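Local coordinates for protein probable transcriptional regulator (Rhodococcus jostii, PDB 3HIM) that probably binds DNA through an N-terminal helix-turn-helix as a transcriptional regulator of the TetR family, at residues A89-R92 against L93-T96. Numbering follows the deposited sequence.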
ATOM      1  N   ALA B  89      22.281  -2.079 -16.531  1.00 17.99           N
ATOM      2  CA  ALA B  89      21.146  -2.474 -15.712  1.00 17.14           C
ATOM      3  C   ALA B  89      20.987  -1.686 -14.397  1.00 16.73           C
ATOM      4  O   ALA B  89      19.866  -1.266 -14.086  1.00 16.10           O
ATOM      5  CB  ALA B  89      21.189  -3.972 -15.449  1.00 17.35           C
ATOM      6  N   PRO B  90      22.092  -1.460 -13.631  1.00 16.31           N
ATOM      7  CA  PRO B  90      21.887  -0.712 -12.378  1.00 16.06           C
ATOM      8  C   PRO B  90      21.319   0.689 -12.586  1.00 16.09           C
ATOM      9  O   PRO B  90      20.479   1.122 -11.788  1.00 15.16           O
ATOM     10  CB  PRO B  90      23.278  -0.657 -11.763  1.00 16.07           C
ATOM     11  CG  PRO B  90      24.009  -1.820 -12.376  1.00 15.65           C
ATOM     12  CD  PRO B  90      23.502  -1.875 -13.776  1.00 16.47           C
ATOM     13  N   ASP B  91      21.760   1.361 -13.661  1.00 16.41           N
ATOM     14  CA  ASP B  91      21.302   2.709 -14.047  1.00 16.43           C
ATOM     15  C   ASP B  91      19.848   2.679 -14.513  1.00 16.56           C
ATOM     16  O   ASP B  91      19.106   3.627 -14.288  1.00 16.94           O
ATOM     17  CB  ASP B  91      22.139   3.266 -15.213  1.00 16.85           C
ATOM     18  CG  ASP B  91      23.597   3.464 -14.860  1.00 18.65           C
ATOM     19  OD1 ASP B  91      23.912   4.291 -13.989  1.00 19.28           O
ATOM     20  OD2 ASP B  91      24.434   2.779 -15.470  1.00 23.00           O
ATOM     21  N   ARG B  92      19.485   1.616 -15.230  1.00 15.98           N
ATOM     22  CA  ARG B  92      18.092   1.357 -15.631  1.00 16.43           C
ATOM     23  C   ARG B  92      17.182   1.215 -14.398  1.00 16.65           C
ATOM     24  O   ARG B  92      16.066   1.737 -14.373  1.00 17.35           O
ATOM     25  CB  ARG B  92      18.009   0.091 -16.492  1.00 15.35           C
ATOM     26  CG  ARG B  92      18.741   0.207 -17.851  1.00 15.99           C
ATOM     27  CD  ARG B  92      18.747  -1.080 -18.656  1.00 15.01           C
ATOM     28  NE  ARG B  92      17.389  -1.500 -19.007  1.00 17.46           N
ATOM     29  CZ  ARG B  92      17.077  -2.618 -19.667  1.00 17.61           C
ATOM     30  NH1 ARG B  92      18.026  -3.457 -20.058  1.00 15.08           N
ATOM     31  NH2 ARG B  92      15.803  -2.922 -19.899  1.00 16.94           N
ATOM     32  N   LEU B  93      17.671   0.499 -13.392  1.00 15.75           N
ATOM     33  CA  LEU B  93      16.936   0.295 -12.160  1.00 16.01           C
ATOM     34  C   LEU B  93      16.803   1.581 -11.349  1.00 15.85           C
ATOM     35  O   LEU B  93      15.729   1.876 -10.854  1.00 15.87           O
ATOM     36  CB  LEU B  93      17.577  -0.831 -11.322  1.00 15.63           C
ATOM     37  CG  LEU B  93      16.691  -1.323 -10.168  1.00 16.42           C
ATOM     38  CD1 LEU B  93      15.420  -2.013 -10.710  1.00 14.27           C
ATOM     39  CD2 LEU B  93      17.483  -2.223  -9.220  1.00 15.32           C
ATOM     40  N   MET B  94      17.886   2.348 -11.221  1.00 15.91           N
ATOM     41  CA  MET B  94      17.789   3.656 -10.590  1.00 15.82           C
ATOM     42  C   MET B  94      16.704   4.496 -11.274  1.00 16.21           C
ATOM     43  O   MET B  94      15.891   5.149 -10.616  1.00 15.62           O
ATOM     44  CB  MET B  94      19.132   4.395 -10.629  1.00 15.30           C
ATOM     45  CG  MET B  94      20.257   3.765  -9.775  1.00 15.88           C
ATOM     46  SD  MET B  94      21.918   4.483 -10.024  1.00 17.94           S
ATOM     47  CE  MET B  94      21.531   6.222 -10.207  1.00 20.10           C
ATOM     48  N   SER B  95      16.685   4.466 -12.601  1.00 16.13           N
ATOM     49  CA  SER B  95      15.859   5.395 -13.370  1.00 16.46           C
ATOM     50  C   SER B  95      14.376   5.056 -13.271  1.00 15.89           C
ATOM     51  O   SER B  95      13.518   5.934 -13.051  1.00 15.16           O
ATOM     52  CB  SER B  95      16.297   5.383 -14.848  1.00 16.92           C
ATOM     53  OG  SER B  95      15.573   6.341 -15.591  1.00 17.15           O
ATOM     54  N   THR B  96      14.085   3.774 -13.443  1.00 15.36           N
ATOM     55  CA  THR B  96      12.710   3.316 -13.403  1.00 15.99           C
ATOM     56  C   THR B  96      12.145   3.378 -11.988  1.00 16.63           C
ATOM     57  O   THR B  96      10.981   3.753 -11.833  1.00 16.67           O
ATOM     58  CB  THR B  96      12.564   1.902 -13.931  1.00 16.15           C
ATOM     59  OG1 THR B  96      13.483   1.050 -13.231  1.00 16.05           O
ATOM     60  CG2 THR B  96      12.828   1.866 -15.446  1.00 15.01           C
TER
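Ala89 to Arg92 form the first turn of helix 89-106 and give their carbonyls to the amides of Leu93 to Thr96 in four successive i to i+4 bonds, from Leu93 N to Ala89 O at 2.9 Å through Thr96 N to Arg92 O at 3.0 Å. The third is the most bent of the four: Ser95 N meets Asp91 O with an N-H...O angle of 141° and lies above the carbonyl plane. Pro90 suits this first turn because its ring, which leaves no amide hydrogen to donate, costs no helical bond there, while its carbonyl still accepts from Met94 N. The side chain of Met94 leans back over the same carbonyl, with CG 3.3 Å from Pro90 O. Beyond CG its chain bends, and SD lies 4.4 Å from OD1 of Asp91, a loose approach.

Arg92 O is gripped twice. With chi1 at 53°, Thr96 places its hydroxyl between its own N and carbonyl carbon, and OG1 donates to Arg92 O at 2.9 Å, arriving from the face of the carbonyl plane opposite to Thr96 N. A buried hydroxyl is thereby satisfied within the helix; CG2 also sits 3.4 Å from Arg92 O. The Thr96 side chain packs on Phe140 and Ile143 of helix 123-149. Arg92 suits its place because its long aliphatic chain can pack on Ile143 while NE reaches Asp83 in a salt bridge. Ser95 OG bonds to Ala82 O near the end of the preceding helix. Buried Leu93, nonpolar as a helix-helix interface requires, leans with Pro90 on Leu196 of helix 184-198. These are the first two turns of an alpha-helix, with a threonine hydroxyl bonded back to the i-4 carbonyl, set in the all-helical C-terminal domain of a TetR-family regulator.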